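Type IV secretion system protein DotB (Yersinia pseudotuberculosis IP 31758, PDB 6GEF) probably hydrolyses ATP to help drive type IVb secretion, as a hexameric ATPase of the GspE family. Local coordinates at residues 169-183 / 317-329. Numbering follows the deposited sequence.
Sequences LVNQMCPDNGIVMVA and VETTRFIMAQTLV
Strands 179-183 and 320-329 run parallel at 17°, their axes 4.1 Å apart at closest approach. The ladder of backbone hydrogen bonds starts with Ile179 N to Thr319 O and Arg321 N to Ile179 O. Met181 follows, with its N bonded to Phe322 O and its O receiving Met324 N. Gln326 N reaches Ala183 O at the far end. A beta bulge at Arg321 shifts the register by one between Ile179 and Val180.

Phe322 makes the largest single contribution to the contact. Its CG lies anti to the backbone N (chi1 -166°), which puts the ring against the end of helix 167-172. Met173 CG sits over one ring face, 3.4 Å from Phe322 CE1, in a CH-pi contact. Met173 SD approaches the same ring obliquely, a Met-aromatic contact. Gln172 OE1 meets the ring edge in its plane, 3.7 Å from Phe322 CE2, and is also hydrogen-bonded to Asn344. Leu169 CD1 touches the rim at Phe322 CZ.

Next along this face, Met324 meets Leu169 tip to tip, with Met324 CE 3.9 Å from Leu169 CD2. Met324 CE also packs 3.6 Å from Met173 SD, where the two methionines cross at about a right angle. Near the bulge, the aliphatic part of Arg321 slides past Pro175, with Arg321 CB 3.7 Å from Pro175 CG.

The other face carries Ile179, Met181 and Ile323. Ile179 CD1 packs on Thr319 CG2 at 3.5 Å, and both residues touch helix 268-280. Met181 SD lies 4.1 Å from Ile323 CD1, and both side chains pack against helix 293-302.

Neighbouring parallel strands with helices on both faces are characteristic of the P-loop NTPase core. Strand 179-183 leads directly into a probable Walker A loop that includes Gly184 and Lys190.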
loop_
_atom_site.group_PDB
_atom_site.type_symbol
_atom_site.label_atom_id
_atom_site.label_comp_id
_atom_site.label_asym_id
_atom_site.label_seq_id
_atom_site.Cartn_x
_atom_site.Cartn_y
_atom_site.Cartn_z
ATOM N N LEU A 169 -29.810 -40.717 -18.099
ATOM C CA LEU A 169 -28.530 -40.170 -17.665
ATOM C C LEU A 169 -28.691 -38.905 -16.850
ATOM O O LEU A 169 -28.035 -38.731 -15.813
ATOM C CB LEU A 169 -27.598 -39.927 -18.871
ATOM C CG LEU A 169 -26.215 -39.412 -18.555
ATOM C CD1 LEU A 169 -25.538 -40.241 -17.455
ATOM C CD2 LEU A 169 -25.366 -39.419 -19.835
ATOM N N VAL A 170 -29.560 -38.001 -17.301
ATOM C CA VAL A 170 -29.717 -36.717 -16.603
ATOM C C VAL A 170 -30.414 -36.896 -15.251
ATOM O O VAL A 170 -30.167 -36.134 -14.328
ATOM C CB VAL A 170 -30.460 -35.701 -17.488
ATOM C CG1 VAL A 170 -29.847 -35.655 -18.873
ATOM C CG2 VAL A 170 -31.929 -36.018 -17.562
ATOM N N ASN A 171 -31.247 -37.937 -15.128
ATOM C CA ASN A 171 -31.724 -38.340 -13.810
ATOM C C ASN A 171 -30.566 -38.596 -12.851
ATOM O O ASN A 171 -30.623 -38.208 -11.683
ATOM C CB ASN A 171 -32.611 -39.576 -13.935
ATOM C CG ASN A 171 -33.952 -39.265 -14.575
ATOM O OD1 ASN A 171 -34.421 -38.123 -14.570
ATOM N ND2 ASN A 171 -34.570 -40.288 -15.154
ATOM N N GLN A 172 -29.515 -39.243 -13.331
ATOM C CA GLN A 172 -28.297 -39.375 -12.543
ATOM C C GLN A 172 -27.709 -38.009 -12.196
ATOM O O GLN A 172 -27.154 -37.801 -11.110
ATOM C CB GLN A 172 -27.258 -40.225 -13.253
ATOM C CG GLN A 172 -27.705 -41.646 -13.562
ATOM C CD GLN A 172 -26.596 -42.471 -14.187
ATOM O OE1 GLN A 172 -25.421 -42.297 -13.908
ATOM N NE2 GLN A 172 -26.974 -43.401 -15.045
ATOM N N MET A 173 -27.860 -37.049 -13.110
ATOM C CA MET A 173 -27.257 -35.724 -12.945
ATOM C C MET A 173 -28.147 -34.742 -12.157
ATOM O O MET A 173 -27.809 -33.595 -12.033
ATOM C CB MET A 173 -26.920 -35.137 -14.313
ATOM C CG MET A 173 -25.833 -35.890 -15.051
ATOM S SD MET A 173 -25.368 -35.125 -16.611
ATOM C CE MET A 173 -24.505 -33.662 -16.003
ATOM N N CYS A 174 -29.265 -35.241 -11.611
ATOM C CA CYS A 174 -30.158 -34.440 -10.800
ATOM C C CYS A 174 -30.291 -35.012 -9.394
ATOM O O CYS A 174 -31.375 -35.426 -8.985
ATOM C CB CYS A 174 -31.546 -34.344 -11.466
ATOM S SG CYS A 174 -31.529 -33.583 -13.094
ATOM N N PRO A 175 -29.195 -35.030 -8.640
ATOM C CA PRO A 175 -29.317 -35.285 -7.197
ATOM C C PRO A 175 -29.950 -34.089 -6.505
ATOM O O PRO A 175 -29.740 -32.940 -6.879
ATOM C CB PRO A 175 -27.861 -35.484 -6.743
ATOM C CG PRO A 175 -27.052 -34.740 -7.776
ATOM C CD PRO A 175 -27.790 -34.884 -9.072
ATOM N N ASP A 176 -30.713 -34.349 -5.453
ATOM C CA ASP A 176 -31.166 -33.310 -4.546
ATOM C C ASP A 176 -30.051 -32.810 -3.646
ATOM O O ASP A 176 -30.342 -32.027 -2.717
ATOM C CB ASP A 176 -32.359 -33.822 -3.720
ATOM C CG ASP A 176 -31.968 -34.966 -2.820
ATOM O OD1 ASP A 176 -30.754 -35.354 -2.760
ATOM O OD2 ASP A 176 -32.891 -35.453 -2.102
ATOM N N ASN A 177 -28.815 -33.206 -3.829
ATOM C CA ASN A 177 -27.723 -32.854 -2.935
ATOM C C ASN A 177 -26.408 -32.943 -3.682
ATOM O O ASN A 177 -26.299 -33.635 -4.705
ATOM C CB ASN A 177 -27.684 -33.764 -1.687
ATOM C CG ASN A 177 -27.512 -35.228 -2.053
ATOM O OD1 ASN A 177 -26.489 -35.638 -2.591
ATOM N ND2 ASN A 177 -28.566 -36.037 -1.801
ATOM N N GLY A 178 -25.422 -32.209 -3.199
ATOM C CA GLY A 178 -24.076 -32.313 -3.712
ATOM C C GLY A 178 -23.849 -31.527 -4.988
ATOM O O GLY A 178 -24.663 -30.709 -5.405
ATOM N N ILE A 179 -22.731 -31.820 -5.627
ATOM C CA ILE A 179 -22.215 -31.034 -6.731
ATOM C C ILE A 179 -22.228 -31.917 -7.984
ATOM O O ILE A 179 -21.625 -32.990 -8.004
ATOM C CB ILE A 179 -20.792 -30.540 -6.454
ATOM C CG1 ILE A 179 -20.773 -29.664 -5.192
ATOM C CG2 ILE A 179 -20.261 -29.739 -7.624
ATOM C CD1 ILE A 179 -19.368 -29.266 -4.749
ATOM N N VAL A 180 -22.935 -31.456 -9.020
ATOM C CA VAL A 180 -22.815 -32.005 -10.357
ATOM C C VAL A 180 -21.906 -31.081 -11.166
ATOM O O VAL A 180 -22.153 -29.874 -11.251
ATOM C CB VAL A 180 -24.194 -32.121 -11.023
ATOM C CG1 VAL A 180 -24.075 -32.756 -12.409
ATOM C CG2 VAL A 180 -25.137 -32.935 -10.146
ATOM N N MET A 181 -20.867 -31.661 -11.762
ATOM C CA MET A 181 -19.872 -30.911 -12.508
ATOM C C MET A 181 -19.855 -31.456 -13.944
ATOM O O MET A 181 -19.777 -32.675 -14.149
ATOM C CB MET A 181 -18.483 -31.060 -11.892
ATOM C CG MET A 181 -18.423 -30.587 -10.449
ATOM S SD MET A 181 -17.101 -31.338 -9.443
ATOM C CE MET A 181 -15.685 -30.758 -10.273
ATOM N N VAL A 182 -19.904 -30.554 -14.923
ATOM C CA VAL A 182 -19.614 -30.859 -16.297
ATOM C C VAL A 182 -18.319 -30.126 -16.653
ATOM O O VAL A 182 -18.209 -28.925 -16.508
ATOM C CB VAL A 182 -20.752 -30.472 -17.267
ATOM C CG1 VAL A 182 -22.090 -30.933 -16.686
ATOM C CG2 VAL A 182 -20.775 -29.001 -17.504
ATOM N N ALA A 183 -17.330 -30.869 -17.150
ATOM C CA ALA A 183 -16.022 -30.371 -17.469
ATOM C C ALA A 183 -15.851 -30.259 -18.981
ATOM O O ALA A 183 -16.639 -30.770 -19.770
ATOM C CB ALA A 183 -14.945 -31.273 -16.889
ATOM N N VAL A 317 -14.752 -35.380 -2.276
ATOM C CA VAL A 317 -15.311 -36.696 -2.576
ATOM C C VAL A 317 -16.740 -36.795 -2.035
ATOM O O VAL A 317 -17.628 -37.334 -2.699
ATOM C CB VAL A 317 -14.407 -37.815 -2.034
ATOM C CG1 VAL A 317 -15.062 -39.157 -2.206
ATOM C CG2 VAL A 317 -13.070 -37.790 -2.746
ATOM N N GLU A 318 -16.970 -36.308 -0.804
ATOM C CA GLU A 318 -18.268 -36.456 -0.185
ATOM C C GLU A 318 -19.348 -35.557 -0.809
ATOM O O GLU A 318 -20.525 -35.869 -0.715
ATOM C CB GLU A 318 -18.175 -36.190 1.318
ATOM C CG GLU A 318 -17.560 -37.323 2.107
ATOM C CD GLU A 318 -18.579 -38.258 2.711
ATOM O OE1 GLU A 318 -18.764 -39.371 2.140
ATOM O OE2 GLU A 318 -19.163 -37.881 3.761
ATOM N N THR A 319 -18.942 -34.465 -1.434
ATOM C CA THR A 319 -19.881 -33.505 -1.986
ATOM C C THR A 319 -20.115 -33.695 -3.483
ATOM O O THR A 319 -21.184 -33.337 -3.990
ATOM C CB THR A 319 -19.398 -32.059 -1.758
ATOM O OG1 THR A 319 -18.920 -31.939 -0.421
ATOM C CG2 THR A 319 -20.509 -31.088 -1.964
ATOM N N THR A 320 -19.144 -34.268 -4.203
ATOM C CA THR A 320 -19.337 -34.556 -5.611
ATOM C C THR A 320 -20.358 -35.676 -5.788
ATOM O O THR A 320 -20.302 -36.695 -5.096
ATOM C CB THR A 320 -18.010 -34.970 -6.240
ATOM O OG1 THR A 320 -17.009 -33.966 -5.955
ATOM C CG2 THR A 320 -18.166 -35.111 -7.752
ATOM N N ARG A 321 -21.319 -35.475 -6.690
ATOM C CA ARG A 321 -22.307 -36.485 -7.014
ATOM C C ARG A 321 -22.169 -37.067 -8.413
ATOM O O ARG A 321 -22.734 -38.133 -8.690
ATOM C CB ARG A 321 -23.728 -35.919 -6.822
ATOM C CG ARG A 321 -24.332 -36.220 -5.458
ATOM C CD ARG A 321 -23.885 -37.582 -4.928
ATOM N NE ARG A 321 -24.992 -38.368 -4.397
ATOM C CZ ARG A 321 -25.656 -39.276 -5.110
ATOM N NH1 ARG A 321 -25.330 -39.520 -6.391
ATOM N NH2 ARG A 321 -26.653 -39.964 -4.544
ATOM N N PHE A 322 -21.423 -36.405 -9.293
ATOM C CA PHE A 322 -21.447 -36.736 -10.711
ATOM C C PHE A 322 -20.522 -35.795 -11.488
ATOM O O PHE A 322 -20.571 -34.573 -11.304
ATOM C CB PHE A 322 -22.880 -36.610 -11.286
ATOM C CG PHE A 322 -23.038 -37.241 -12.623
ATOM C CD1 PHE A 322 -22.578 -36.591 -13.736
ATOM C CD2 PHE A 322 -23.673 -38.476 -12.784
ATOM C CE1 PHE A 322 -22.726 -37.145 -15.002
ATOM C CE2 PHE A 322 -23.823 -39.018 -14.040
ATOM C CZ PHE A 322 -23.344 -38.351 -15.140
ATOM N N ILE A 323 -19.705 -36.369 -12.376
ATOM C CA ILE A 323 -18.701 -35.617 -13.104
ATOM C C ILE A 323 -18.842 -35.967 -14.578
ATOM O O ILE A 323 -18.644 -37.122 -14.972
ATOM C CB ILE A 323 -17.265 -35.905 -12.609
ATOM C CG1 ILE A 323 -17.110 -35.501 -11.145
ATOM C CG2 ILE A 323 -16.242 -35.255 -13.525
ATOM C CD1 ILE A 323 -15.735 -34.990 -10.759
ATOM N N MET A 324 -19.160 -34.960 -15.399
ATOM C CA MET A 324 -19.151 -35.085 -16.850
ATOM C C MET A 324 -18.066 -34.186 -17.418
ATOM O O MET A 324 -18.063 -32.989 -17.211
ATOM C CB MET A 324 -20.507 -34.674 -17.412
ATOM C CG MET A 324 -20.710 -35.052 -18.877
ATOM S SD MET A 324 -22.367 -34.716 -19.465
ATOM C CE MET A 324 -23.158 -36.283 -19.145
ATOM N N ALA A 325 -17.111 -34.801 -18.113
ATOM C CA ALA A 325 -16.347 -34.115 -19.163
ATOM C C ALA A 325 -16.990 -34.349 -20.520
ATOM O O ALA A 325 -17.469 -35.433 -20.806
ATOM C CB ALA A 325 -14.904 -34.614 -19.185
ATOM N N GLN A 326 -17.007 -33.303 -21.333
ATOM C CA GLN A 326 -17.496 -33.377 -22.706
ATOM C C GLN A 326 -16.609 -32.615 -23.628
ATOM O O GLN A 326 -16.050 -31.585 -23.259
ATOM C CB GLN A 326 -18.919 -32.830 -22.817
ATOM C CG GLN A 326 -19.086 -31.442 -22.185
ATOM C CD GLN A 326 -20.536 -31.057 -22.049
ATOM O OE1 GLN A 326 -21.425 -31.910 -22.098
ATOM N NE2 GLN A 326 -20.782 -29.796 -21.830
ATOM N N THR A 327 -16.385 -33.171 -24.820
ATOM C CA THR A 327 -15.611 -32.505 -25.870
ATOM C C THR A 327 -16.365 -32.624 -27.184
ATOM O O THR A 327 -17.189 -33.513 -27.371
ATOM C CB THR A 327 -14.209 -33.127 -25.981
ATOM O OG1 THR A 327 -13.373 -32.324 -26.810
ATOM C CG2 THR A 327 -14.264 -34.503 -26.610
ATOM N N LEU A 328 -16.030 -31.743 -28.103
ATOM C CA LEU A 328 -16.654 -31.698 -29.425
ATOM C C LEU A 328 -15.779 -32.374 -30.449
ATOM O O LEU A 328 -14.608 -32.050 -30.570
ATOM C CB LEU A 328 -16.936 -30.240 -29.844
ATOM C CG LEU A 328 -18.146 -29.554 -29.225
ATOM C CD1 LEU A 328 -18.403 -28.249 -29.932
ATOM C CD2 LEU A 328 -19.338 -30.511 -29.230
ATOM N N VAL A 329 -16.340 -33.345 -31.160
ATOM C CA VAL A 329 -15.627 -34.093 -32.192
ATOM C C VAL A 329 -16.388 -33.957 -33.515
ATOM O O VAL A 329 -17.523 -33.463 -33.583
ATOM C CB VAL A 329 -15.465 -35.573 -31.787
ATOM C CG1 VAL A 329 -14.622 -35.678 -30.517
ATOM C CG2 VAL A 329 -16.780 -36.244 -31.634
#